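Local coordinates for protein oxaloacetate acetyl hydrolase (Cryphonectria parasitica, PDB 3LYE) that belongs to the phosphoenolpyruvate phosphomutase family, adopts a TIM-type beta/alpha-barrel fold and carries bound calcium ions, at residues L49-A54 against D76-I81; A93-G98 against A120-Q125; R148-V153 against R188-D193; I166-A171 against V194-G199; P217-S222 against I243-F248. One frame throughout, in Å; residues are numbered along the deposited sequence.

Interaction 1 of 5, residues L49-A54 against D76-I81; sequences LYMTGA and DNADMI
Met51 reaches from barrel strand 49-51 to Ala78 and Ile81 of helix 71-82, one of the helices wrapped round the outside of this beta/alpha barrel. Strand and helix segments run nearly antiparallel, at 159°, with axes 9.9 Å apart, a spacing that side chains have to fill; the contact consists entirely of packing. Met51 does most of the filling. Its first two side-chain torsions are both extended (chi1 -175°), which drives the chain straight off the strand, and only at chi3 (87°) does it bend, turning the methyl CE toward Ala78 CB. The sulfur therefore settles on the peptide joining Asn77 to Ala78, with SD 3.3 Å from Ala78 N and 3.6 Å from Asn77 C. Ala78 CB lies 3.7 Å from the same SD, small enough to let the thioether come close to the helix backbone. On its other flank Met51 runs across Ile81, whose CD1 stands 3.8 Å from Met51 CG. Asn77 lends its CB to the sulfur, while its amide ND2 is bonded to Thr56 OG1 and Tyr33 O, so this polar group is tied to neighbouring parts of the barrel. Tyr50, between the two residues that face the helix, points away from it, as expected for alternation along a barrel strand. The touching residues are all buried, and Leu91 of the adjacent strand packs against Leu49, Met51 and Ile81. At the start of the strand the packing becomes looser: Leu49 CD2 approaches Ile81 CG2 at 4.3 Å.

Interaction 2 of 5, residues A93-G98 against A120-Q125; sequences ADMDTG and AHLEDQ. With CA (calcium ion), chain B.
His121 lays one face of its imidazole over the backbone of Asp94, whose CA sits 3.9 Å from the ring centroid and 17° off the ring normal, a CH-pi contact. The two residues pair across parallel barrel strands 91-94 and 119-122, consecutive strands of a beta-alpha-beta unit. Backbone bonds carry the pairing into the loops beyond: Met95 N to His121 O, then Glu123 N to Asp96 O at 3.0 Å. On the face that carries Ala93 and Ala120, Met95 CG rests on Ala120 CB. Asp94 CG lies opposite its own backbone N (chi1 -174°), which sends the carboxylate out to the metal. Its two oxygens divide the work: OD2 binds calcium at 2.5 Å, while OD1 accepts from Asp96 N at 2.7 Å in an Asx turn, met from above the carboxylate plane. That turn presents Asp96, whose OD1 is the other protein ligand, at 2.4 Å; its OD2 is bonded to Tyr99. Five waters complete the shell. Glu123 belongs to the second shell, its OE1 accepting from water 3 at 2.7 Å and its OE2 lying close to water 1. Tyr50 OH is hydrogen-bonded to His121 NE2. With Asp94 OD1 only 4.4 Å from Glu123 OE2, the hydrated cation probably offsets the gathered acidic charge, and the predominance of water among its ligands implies that the protein grips it through few direct bonds.

Interaction 3 of 5, residues R148-V153 against R188-D193; sequences RIRAAV and RDEGAD
Arg150 leaves its helix with CG roughly opposite the backbone N (chi1 -159°) and kinks at chi3, while Glu190 folds back at chi2 (-72°); together these turns bring the edge of the guanidinium over the flat side of the carboxylate. The site joins two outer helices of the beta/alpha barrel, 142-158 and 177-189, where the latter finishes in a Schellman motif at Gly191. The salt bridge is side-on and two-pronged: Arg150 NE donates to Glu190 OE1 at 3.1 Å and Arg150 NH2 to Glu190 OE2 at 3.0 Å. Both nitrogens approach from above the carboxylate, whose plane stands 77° from that of the guanidinium, so the fork is not coplanar. The remaining nitrogen, Arg150 NH1, bonds to Ala298 O of the third subunit, linking the helix pair to the tetramer. Beside the salt bridge, Ile149 CG2 meets Glu190 CB at 3.9 Å and, more loosely, Ala192 CB; Ile149 and Ala192 both also pack on Ala167 of strand 164-169, which lies between the two helices in the chain. One turn further along the helix, Val153 straddles the turn, its CG1 3.5 Å from Glu190 O and its CG2 3.6 Å from Gly191 C.

Interaction 4 of 5, residues I166-A171 against V194-G199; sequences IARTDA and VGLLEG
Arg168 can be traced along Leu196, its partner on the neighbouring parallel strand of the beta/alpha barrel. CB and CG lie beside Leu196 CD2 and CG, both at 4.0 Å, and CD passes CD2 at 3.9 Å, because the two side chains leave the sheet together and the arginine stays extended as far as NE. NE donates to Asp170 OD2 and NH2 to Asp170 OD1, each at 2.9 Å, a side-on grip; OD1 is met on its syn lone pair. Glu198 covers one face of the same guanidinium, its carboxylate stacked at 16° to it. Its OE1 is 3.9 Å from Arg168 CZ and 3.8 Å from Arg168 NH1, the latter a long ion pair well out of the guanidinium plane, so charge alone acts there. One acid thus holds the flat group at an edge, another over a face. Second partners steady the acids: Lys137 for Asp170, and Asn221 for Glu198. The strands themselves keep parallel register from Ile166 with Val194 to Thr169 with Leu197. Their ladder includes Thr169 N to Leu196 O, nearly straight onto the carbonyl (178°), and ends with Glu198 N bonded to Thr169 O at 3.1 Å.

Interaction 5 of 5, residues P217-S222 against I243-F248; sequences PLLLNS and IMIFSF
Strands 219-223 and 243-247 are the parallel strands of a beta-alpha-beta unit in the barrel wall, joined through helix 233-239. Leu220 is bonded both ways, its N to Ile243 O and its O from Ile245 N, each at 2.9 Å, and Ser222 N continues the ladder to Ile245 O. On the face carrying Leu219 and Asn221, Leu219 CD1 touches Ile243 CG2 at 3.7 Å, while CD2 meets Ile245 CD1, the two side chains crossing at about a right angle. Ile245 places CG1 between its own backbone N and carbonyl carbon (chi1 68°), bringing that branch against the Asn221 amide, CG1 3.4 Å from Asn221 OD1. Ser247 OG donates to Asn221 OD1 at 2.7 Å, in the carbonyl plane and on a lone pair. Water 9 closes a small ring, giving to Ser247 OG and accepting from Asn221 ND2. On the reverse face the Leu220 and Met244 side chains run side by side, with Leu220 CD2 3.8 Å from Met244 CE. Helix 233-239 covers that face, Ala236 packing on both residues. Met244 bonds through its backbone to strand 27-32, the first of the barrel, and Leu219 to Gly195 of strand 194-197, which completes the closed wall.

From the N terminus, interaction 1 closes the first loop, bringing helix 71-82 back against strand 49-51. Interaction 2 follows in series, pairing strands 91-94 and 119-122, which helix 102-114 connects; Met51 O to Asp94 N joins it to interaction 1. Interactions 3 and 4 then cross, their segments alternating along the chain: 148-153 meets 188-193 in the outer helical layer, while 166-171 meets 194-199 in the sheet. Arg148, bonded to the carbonyls of Glu123 and Gln125, ties interaction 3 to interaction 2. Interaction 5 closes last, in series, and Gly195 O to Leu219 N connects it to interaction 4, while Tyr50 packs on Ile245 inside the barrel, past the intervening strand 27-32.

Interaction 1 of 5, residues L49-A54 against D76-I81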
# COMPACT_ATOMS: atom_id res chain seq x y z
N LEU A 49 15.75 -8.26 16.45
CA LEU A 49 15.95 -8.33 15.01
C LEU A 49 16.27 -6.94 14.48
O LEU A 49 15.92 -5.94 15.13
CB LEU A 49 14.66 -8.78 14.30
CG LEU A 49 14.42 -10.28 14.14
CD1 LEU A 49 14.78 -11.19 15.26
CD2 LEU A 49 13.01 -10.57 13.64
N TYR A 50 16.90 -6.88 13.32
CA TYR A 50 17.23 -5.61 12.69
C TYR A 50 16.66 -5.64 11.25
O TYR A 50 16.96 -6.56 10.46
CB TYR A 50 18.75 -5.39 12.60
CG TYR A 50 19.20 -4.25 11.71
CD1 TYR A 50 20.14 -4.44 10.73
CD2 TYR A 50 18.69 -2.98 11.88
CE1 TYR A 50 20.53 -3.42 9.94
CE2 TYR A 50 19.05 -1.97 11.07
CZ TYR A 50 20.01 -2.18 10.13
OH TYR A 50 20.42 -1.14 9.37
N MET A 51 15.82 -4.69 10.89
CA MET A 51 15.30 -4.62 9.53
C MET A 51 16.17 -3.68 8.73
O MET A 51 16.24 -2.47 8.98
CB MET A 51 13.89 -4.08 9.48
CG MET A 51 13.29 -4.13 8.06
SD MET A 51 11.73 -3.26 7.90
CE MET A 51 12.29 -1.60 7.54
N THR A 52 16.79 -4.23 7.70
CA THR A 52 17.68 -3.48 6.85
C THR A 52 16.98 -2.68 5.77
O THR A 52 15.97 -3.07 5.23
CB THR A 52 18.71 -4.40 6.19
OG1 THR A 52 18.07 -5.10 5.13
CG2 THR A 52 19.28 -5.37 7.16
N GLY A 53 17.57 -1.54 5.43
CA GLY A 53 17.05 -0.70 4.37
C GLY A 53 17.40 -1.28 3.00
O GLY A 53 16.56 -1.32 2.10
N ALA A 54 18.64 -1.73 2.82
CA ALA A 54 19.05 -2.31 1.54
C ALA A 54 18.23 -3.55 1.26
O ALA A 54 17.87 -3.79 0.13
CB ALA A 54 20.53 -2.65 1.54
N ASP A 76 5.84 -0.09 6.06
CA ASP A 76 5.08 -1.31 5.80
C ASP A 76 5.87 -2.55 6.12
O ASP A 76 5.33 -3.50 6.69
CB ASP A 76 4.60 -1.34 4.35
CG ASP A 76 3.37 -0.48 4.14
OD1 ASP A 76 2.87 -0.46 3.00
OD2 ASP A 76 2.91 0.18 5.10
N ASN A 77 7.15 -2.59 5.76
CA ASN A 77 7.94 -3.78 6.04
C ASN A 77 8.18 -3.92 7.54
O ASN A 77 8.13 -5.02 8.07
CB ASN A 77 9.24 -3.74 5.26
CG ASN A 77 9.76 -5.11 4.89
OD1 ASN A 77 9.00 -6.03 4.61
ND2 ASN A 77 11.06 -5.24 4.83
N ALA A 78 8.43 -2.82 8.22
CA ALA A 78 8.68 -2.88 9.65
C ALA A 78 7.44 -3.27 10.44
O ALA A 78 7.52 -4.00 11.38
CB ALA A 78 9.27 -1.55 10.15
N ASP A 79 6.30 -2.75 10.04
CA ASP A 79 5.02 -3.04 10.69
C ASP A 79 4.76 -4.56 10.54
O ASP A 79 4.35 -5.25 11.47
CB ASP A 79 3.96 -2.20 9.99
CG ASP A 79 2.60 -2.51 10.44
OD1 ASP A 79 1.89 -3.30 9.78
OD2 ASP A 79 2.24 -2.02 11.47
N MET A 80 5.03 -5.08 9.35
CA MET A 80 4.84 -6.49 9.12
C MET A 80 5.78 -7.32 10.01
O MET A 80 5.35 -8.23 10.72
CB MET A 80 5.05 -6.83 7.63
CG MET A 80 4.85 -8.30 7.29
SD MET A 80 6.35 -9.34 7.48
CE MET A 80 7.41 -8.68 6.18
N ILE A 81 7.06 -7.00 9.99
CA ILE A 81 8.02 -7.79 10.73
C ILE A 81 7.87 -7.73 12.23
O ILE A 81 7.91 -8.76 12.91
CB ILE A 81 9.47 -7.40 10.32
CG1 ILE A 81 9.75 -7.80 8.87
CG2 ILE A 81 10.50 -8.02 11.28
CD1 ILE A 81 10.95 -7.13 8.27

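Interaction 2 of 5, residues A93-G98 against A120-Q125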
# COMPACT_ATOMS: atom_id res chain seq x y z
N ALA A 93 14.80 -0.86 13.31
CA ALA A 93 14.69 -0.65 11.89
C ALA A 93 15.45 0.56 11.42
O ALA A 93 15.58 1.55 12.12
CB ALA A 93 13.24 -0.47 11.49
N ASP A 94 16.03 0.44 10.23
CA ASP A 94 16.68 1.56 9.61
C ASP A 94 15.61 2.62 9.34
O ASP A 94 14.49 2.25 8.95
CB ASP A 94 17.21 1.07 8.24
CG ASP A 94 18.06 2.06 7.48
OD1 ASP A 94 18.23 3.22 7.92
OD2 ASP A 94 18.58 1.63 6.40
N MET A 95 15.89 3.89 9.64
CA MET A 95 14.98 4.97 9.30
C MET A 95 15.70 6.00 8.39
O MET A 95 15.24 7.11 8.19
CB MET A 95 14.21 5.62 10.44
CG MET A 95 15.05 6.42 11.40
SD MET A 95 14.06 7.36 12.60
CE MET A 95 13.54 8.71 11.56
N ASP A 96 16.87 5.60 7.88
CA ASP A 96 17.62 6.43 6.96
C ASP A 96 17.77 7.87 7.50
O ASP A 96 18.30 8.02 8.60
CB ASP A 96 16.97 6.33 5.58
CG ASP A 96 17.04 4.94 5.03
OD1 ASP A 96 18.13 4.57 4.63
OD2 ASP A 96 16.04 4.22 5.05
N THR A 97 17.37 8.87 6.73
CA THR A 97 17.47 10.24 7.16
C THR A 97 16.09 10.79 7.59
O THR A 97 15.95 11.98 7.89
CB THR A 97 18.01 11.16 6.08
OG1 THR A 97 17.06 11.20 5.04
CG2 THR A 97 19.34 10.70 5.49
N GLY A 98 15.09 9.92 7.69
CA GLY A 98 13.77 10.38 8.07
C GLY A 98 12.87 10.71 6.90
O GLY A 98 11.76 11.17 7.11
N ALA A 120 15.18 2.69 16.09
CA ALA A 120 15.63 2.95 14.74
C ALA A 120 16.84 3.83 14.71
O ALA A 120 17.08 4.59 15.64
CB ALA A 120 14.50 3.67 13.95
N HIS A 121 17.63 3.73 13.63
CA HIS A 121 18.81 4.56 13.42
C HIS A 121 18.51 5.63 12.38
O HIS A 121 17.93 5.38 11.32
CB HIS A 121 20.09 3.77 13.18
CG HIS A 121 20.13 2.88 11.98
ND1 HIS A 121 20.36 3.34 10.70
CD2 HIS A 121 20.11 1.53 11.89
CE1 HIS A 121 20.45 2.30 9.88
NE2 HIS A 121 20.28 1.19 10.57
N LEU A 122 18.96 6.84 12.72
CA LEU A 122 18.76 8.08 11.96
C LEU A 122 20.12 8.69 11.72
O LEU A 122 20.84 8.96 12.66
CB LEU A 122 17.86 8.97 12.83
CG LEU A 122 17.58 10.39 12.35
CD1 LEU A 122 17.02 10.40 10.95
CD2 LEU A 122 16.58 11.04 13.33
N GLU A 123 20.44 8.93 10.46
CA GLU A 123 21.73 9.40 10.03
C GLU A 123 21.84 10.81 9.55
O GLU A 123 20.86 11.53 9.43
CB GLU A 123 22.24 8.42 8.95
CG GLU A 123 21.53 8.58 7.61
CD GLU A 123 21.45 7.30 6.78
OE1 GLU A 123 21.36 7.42 5.54
OE2 GLU A 123 21.43 6.20 7.34
N ASP A 124 23.10 11.18 9.32
CA ASP A 124 23.47 12.51 8.86
C ASP A 124 23.76 12.61 7.37
O ASP A 124 24.28 13.62 6.93
CB ASP A 124 24.62 13.08 9.71
CG ASP A 124 25.87 12.22 9.69
OD1 ASP A 124 26.87 12.70 10.26
OD2 ASP A 124 25.83 11.08 9.19
N GLN A 125 23.41 11.60 6.58
CA GLN A 125 23.67 11.70 5.14
C GLN A 125 22.72 12.64 4.42
O GLN A 125 21.66 12.99 4.93
CB GLN A 125 23.44 10.36 4.47
CG GLN A 125 24.39 9.34 4.83
CD GLN A 125 24.36 8.17 3.85
OE1 GLN A 125 24.48 8.34 2.65
NE2 GLN A 125 24.19 7.00 4.38
CA CA B . 19.91 2.98 4.77
O HOH W 1 20.64 3.77 6.88
O HOH W 2 20.14 5.81 9.60
O HOH W 3 21.13 5.05 4.23
O HOH W 4 18.69 1.87 3.13
O HOH W 5 21.60 2.76 2.91
O HOH W 6 20.90 1.41 5.49

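Interaction 3 of 5, residues R148-V153 against R188-D193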
# COMPACT_ATOMS: atom_id res chain seq x y z
N ARG A 148 17.32 16.90 12.65
CA ARG A 148 16.71 15.57 12.51
C ARG A 148 16.61 14.87 13.86
O ARG A 148 15.54 14.36 14.24
CB ARG A 148 17.50 14.71 11.46
CG ARG A 148 17.67 15.55 10.13
CD ARG A 148 17.63 15.05 8.70
NE ARG A 148 18.85 14.44 8.39
CZ ARG A 148 19.51 14.23 7.23
NH1 ARG A 148 19.35 14.85 6.02
NH2 ARG A 148 20.53 13.43 7.39
N ILE A 149 17.69 14.88 14.63
CA ILE A 149 17.67 14.21 15.91
C ILE A 149 16.61 14.85 16.83
O ILE A 149 15.83 14.15 17.47
CB ILE A 149 19.05 14.22 16.58
CG1 ILE A 149 20.10 13.50 15.72
CG2 ILE A 149 18.98 13.59 17.94
CD1 ILE A 149 19.82 12.04 15.49
N ARG A 150 16.58 16.17 16.87
CA ARG A 150 15.64 16.90 17.70
C ARG A 150 14.21 16.55 17.37
O ARG A 150 13.39 16.35 18.27
CB ARG A 150 15.87 18.42 17.47
CG ARG A 150 15.40 19.38 18.47
CD ARG A 150 15.99 20.79 18.21
NE ARG A 150 17.44 20.85 18.40
CZ ARG A 150 18.33 21.27 17.50
NH1 ARG A 150 17.97 21.69 16.31
NH2 ARG A 150 19.61 21.27 17.81
N ALA A 151 13.89 16.51 16.09
CA ALA A 151 12.54 16.17 15.67
C ALA A 151 12.15 14.76 16.13
O ALA A 151 11.04 14.53 16.60
CB ALA A 151 12.39 16.32 14.16
N ALA A 152 13.07 13.82 15.97
CA ALA A 152 12.84 12.45 16.36
C ALA A 152 12.64 12.29 17.87
O ALA A 152 11.68 11.64 18.30
CB ALA A 152 13.98 11.58 15.87
N VAL A 153 13.50 12.89 18.68
CA VAL A 153 13.41 12.82 20.11
C VAL A 153 12.13 13.48 20.60
O VAL A 153 11.43 12.94 21.46
CB VAL A 153 14.65 13.44 20.76
CG1 VAL A 153 14.46 13.59 22.27
CG2 VAL A 153 15.85 12.61 20.50
N ARG A 188 23.64 12.83 21.53
CA ARG A 188 23.34 12.34 22.86
C ARG A 188 22.68 13.51 23.66
O ARG A 188 21.66 13.32 24.34
CB ARG A 188 24.65 11.94 23.55
CG ARG A 188 24.53 11.52 25.02
CD ARG A 188 25.93 11.55 25.67
NE ARG A 188 26.36 12.95 25.65
CZ ARG A 188 27.61 13.42 25.68
NH1 ARG A 188 27.77 14.73 25.63
NH2 ARG A 188 28.68 12.62 25.75
N ASP A 189 23.25 14.72 23.58
CA ASP A 189 22.71 15.85 24.32
C ASP A 189 21.30 16.18 23.87
O ASP A 189 20.48 16.65 24.67
CB ASP A 189 23.62 17.05 24.24
CG ASP A 189 24.83 16.90 25.10
OD1 ASP A 189 25.00 15.89 25.85
OD2 ASP A 189 25.64 17.84 25.01
N GLU A 190 21.01 15.95 22.60
CA GLU A 190 19.68 16.21 22.06
C GLU A 190 18.66 15.13 22.44
O GLU A 190 17.47 15.30 22.16
CB GLU A 190 19.69 16.44 20.56
CG GLU A 190 20.48 17.60 20.07
CD GLU A 190 19.87 18.95 20.37
OE1 GLU A 190 18.65 19.04 20.61
OE2 GLU A 190 20.63 19.93 20.29
N GLY A 191 19.13 14.01 23.00
CA GLY A 191 18.25 12.95 23.44
C GLY A 191 18.39 11.58 22.79
O GLY A 191 17.61 10.70 23.12
N ALA A 192 19.33 11.39 21.88
CA ALA A 192 19.50 10.09 21.29
C ALA A 192 19.91 9.12 22.41
O ALA A 192 20.65 9.47 23.33
CB ALA A 192 20.48 10.13 20.17
N ASP A 193 19.46 7.88 22.28
CA ASP A 193 19.72 6.84 23.25
C ASP A 193 20.96 5.99 23.05
O ASP A 193 21.50 5.46 24.02
CB ASP A 193 18.52 5.89 23.25
CG ASP A 193 17.22 6.59 23.60
OD1 ASP A 193 16.32 6.71 22.73
OD2 ASP A 193 17.07 6.98 24.78

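Interaction 4 of 5, residues I166-A171 against V194-G199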
# COMPACT_ATOMS: atom_id res chain seq x y z
N ILE A 166 18.64 5.64 17.79
CA ILE A 166 20.05 5.47 17.53
C ILE A 166 20.49 6.54 16.57
O ILE A 166 19.97 6.67 15.46
CB ILE A 166 20.34 4.08 16.92
CG1 ILE A 166 19.90 2.96 17.86
CG2 ILE A 166 21.82 3.95 16.51
CD1 ILE A 166 19.17 1.80 17.13
N ALA A 167 21.46 7.34 17.02
CA ALA A 167 22.02 8.40 16.22
C ALA A 167 23.19 7.85 15.44
O ALA A 167 24.20 7.49 16.02
CB ALA A 167 22.50 9.57 17.10
N ARG A 168 23.04 7.81 14.13
CA ARG A 168 24.09 7.32 13.23
C ARG A 168 24.80 8.46 12.53
O ARG A 168 24.16 9.42 12.10
CB ARG A 168 23.46 6.43 12.14
CG ARG A 168 24.39 6.12 10.96
CD ARG A 168 23.79 5.09 10.06
NE ARG A 168 24.42 5.14 8.75
CZ ARG A 168 24.25 4.22 7.81
NH1 ARG A 168 23.51 3.15 8.06
NH2 ARG A 168 24.83 4.36 6.64
N THR A 169 26.13 8.35 12.44
CA THR A 169 26.92 9.33 11.74
C THR A 169 27.73 8.58 10.69
O THR A 169 28.39 7.58 10.97
CB THR A 169 27.84 10.24 12.59
OG1 THR A 169 28.55 11.12 11.71
CG2 THR A 169 28.81 9.49 13.40
N ASP A 170 27.66 9.13 9.49
CA ASP A 170 28.36 8.62 8.33
C ASP A 170 29.49 9.59 7.98
O ASP A 170 30.02 9.55 6.88
CB ASP A 170 27.39 8.59 7.16
CG ASP A 170 26.47 7.41 7.22
OD1 ASP A 170 26.96 6.30 6.96
OD2 ASP A 170 25.28 7.58 7.51
N ALA A 171 29.89 10.43 8.93
CA ALA A 171 30.95 11.42 8.70
C ALA A 171 32.41 10.95 8.73
O ALA A 171 33.29 11.73 8.38
CB ALA A 171 30.81 12.55 9.73
N VAL A 194 21.38 5.87 21.80
CA VAL A 194 22.52 5.07 21.42
C VAL A 194 23.20 5.73 20.25
O VAL A 194 22.54 6.38 19.43
CB VAL A 194 22.00 3.67 20.92
CG1 VAL A 194 23.13 2.76 20.47
CG2 VAL A 194 21.12 2.99 21.98
N GLY A 195 24.50 5.55 20.12
CA GLY A 195 25.22 6.11 19.01
C GLY A 195 25.73 5.01 18.07
O GLY A 195 25.93 3.86 18.47
N LEU A 196 25.86 5.36 16.80
CA LEU A 196 26.35 4.45 15.77
C LEU A 196 27.31 5.21 14.87
O LEU A 196 26.93 6.13 14.15
CB LEU A 196 25.18 3.88 14.94
CG LEU A 196 25.48 3.24 13.58
CD1 LEU A 196 26.62 2.27 13.62
CD2 LEU A 196 24.19 2.58 13.06
N LEU A 197 28.59 4.87 14.98
CA LEU A 197 29.64 5.45 14.16
C LEU A 197 29.74 4.37 13.05
O LEU A 197 30.21 3.26 13.29
CB LEU A 197 30.93 5.64 14.96
CG LEU A 197 31.96 6.57 14.31
CD1 LEU A 197 33.04 6.98 15.29
CD2 LEU A 197 32.59 5.93 13.08
N GLU A 198 29.28 4.72 11.87
CA GLU A 198 29.27 3.79 10.71
C GLU A 198 30.58 3.68 9.97
O GLU A 198 31.28 4.65 9.75
CB GLU A 198 28.24 4.29 9.69
CG GLU A 198 28.04 3.47 8.41
CD GLU A 198 27.45 2.10 8.65
OE1 GLU A 198 26.76 1.91 9.67
OE2 GLU A 198 27.69 1.20 7.80
N GLY A 199 30.92 2.47 9.60
CA GLY A 199 32.12 2.25 8.84
C GLY A 199 33.49 2.37 9.44
O GLY A 199 34.39 2.97 8.82
O HOH W 7 23.69 1.29 10.08
O HOH W 8 30.98 7.31 9.83

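Interaction 5 of 5, residues P217-S222 against I243-F248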
# COMPACT_ATOMS: atom_id res chain seq x y z
N PRO A 217 25.78 4.22 25.41
CA PRO A 217 25.95 3.04 24.56
C PRO A 217 26.07 3.24 23.08
O PRO A 217 25.45 4.14 22.51
CB PRO A 217 24.69 2.23 24.85
CG PRO A 217 23.69 3.17 25.36
CD PRO A 217 24.41 4.37 25.91
N LEU A 218 26.91 2.40 22.48
CA LEU A 218 27.13 2.41 21.04
C LEU A 218 26.64 1.08 20.46
O LEU A 218 26.63 0.02 21.11
CB LEU A 218 28.59 2.58 20.64
CG LEU A 218 29.28 3.87 21.07
CD1 LEU A 218 30.59 4.02 20.31
CD2 LEU A 218 28.36 5.04 20.85
N LEU A 219 26.32 1.17 19.18
CA LEU A 219 25.86 0.07 18.36
C LEU A 219 26.90 -0.08 17.24
O LEU A 219 27.34 0.89 16.62
CB LEU A 219 24.48 0.43 17.81
CG LEU A 219 23.80 -0.55 16.85
CD1 LEU A 219 22.30 -0.29 16.78
CD2 LEU A 219 24.40 -0.46 15.44
N LEU A 220 27.27 -1.32 16.97
CA LEU A 220 28.22 -1.69 15.94
C LEU A 220 27.46 -2.30 14.76
O LEU A 220 26.72 -3.25 14.93
CB LEU A 220 29.21 -2.75 16.47
CG LEU A 220 30.23 -3.28 15.48
CD1 LEU A 220 31.11 -2.18 14.94
CD2 LEU A 220 31.05 -4.36 16.11
N ASN A 221 27.62 -1.74 13.57
CA ASN A 221 26.98 -2.26 12.38
C ASN A 221 27.98 -3.08 11.58
O ASN A 221 28.93 -2.54 11.02
CB ASN A 221 26.47 -1.15 11.51
CG ASN A 221 25.84 -1.67 10.22
OD1 ASN A 221 25.37 -2.81 10.13
ND2 ASN A 221 25.85 -0.83 9.21
N SER A 222 27.77 -4.39 11.58
CA SER A 222 28.59 -5.35 10.85
C SER A 222 27.98 -5.54 9.44
O SER A 222 26.88 -6.00 9.32
CB SER A 222 28.59 -6.66 11.61
OG SER A 222 29.46 -7.59 11.01
N ILE A 243 24.96 -2.98 21.32
CA ILE A 243 24.12 -3.57 20.29
C ILE A 243 25.00 -3.84 19.08
O ILE A 243 25.91 -3.06 18.81
CB ILE A 243 22.94 -2.66 19.85
CG1 ILE A 243 22.15 -2.19 21.07
CG2 ILE A 243 22.05 -3.36 18.79
CD1 ILE A 243 21.05 -1.16 20.74
N MET A 244 24.74 -4.93 18.35
CA MET A 244 25.50 -5.24 17.15
C MET A 244 24.46 -5.74 16.15
O MET A 244 23.71 -6.68 16.42
CB MET A 244 26.55 -6.31 17.40
CG MET A 244 27.44 -6.58 16.23
SD MET A 244 28.80 -7.64 16.76
CE MET A 244 29.75 -7.82 15.25
N ILE A 245 24.40 -5.07 15.01
CA ILE A 245 23.45 -5.40 13.96
C ILE A 245 24.23 -5.99 12.81
O ILE A 245 25.38 -5.64 12.58
CB ILE A 245 22.56 -4.21 13.56
CG1 ILE A 245 23.36 -3.11 12.86
CG2 ILE A 245 21.84 -3.68 14.81
CD1 ILE A 245 22.52 -1.92 12.52
N PHE A 246 23.58 -6.90 12.09
CA PHE A 246 24.23 -7.59 11.00
C PHE A 246 23.58 -7.36 9.64
O PHE A 246 22.70 -8.12 9.22
CB PHE A 246 24.28 -9.07 11.39
CG PHE A 246 25.21 -9.36 12.51
CD1 PHE A 246 26.50 -9.78 12.28
CD2 PHE A 246 24.79 -9.21 13.82
CE1 PHE A 246 27.36 -10.02 13.33
CE2 PHE A 246 25.67 -9.42 14.87
CZ PHE A 246 26.95 -9.84 14.63
N SER A 247 24.04 -6.30 8.98
CA SER A 247 23.58 -5.93 7.65
C SER A 247 24.03 -7.02 6.67
O SER A 247 25.14 -7.50 6.69
CB SER A 247 24.13 -4.58 7.23
OG SER A 247 23.71 -3.60 8.16
N PHE A 248 23.11 -7.38 5.80
CA PHE A 248 23.28 -8.40 4.77
C PHE A 248 23.39 -9.84 5.29
O PHE A 248 23.61 -10.74 4.50
CB PHE A 248 24.45 -8.06 3.84
CG PHE A 248 24.29 -6.78 3.12
CD1 PHE A 248 24.87 -5.61 3.59
CD2 PHE A 248 23.53 -6.71 1.98
CE1 PHE A 248 24.69 -4.41 2.91
CE2 PHE A 248 23.35 -5.50 1.33
CZ PHE A 248 23.92 -4.35 1.79
O HOH W 9 24.28 -1.52 6.50
O HOH W 10 26.27 -8.88 8.66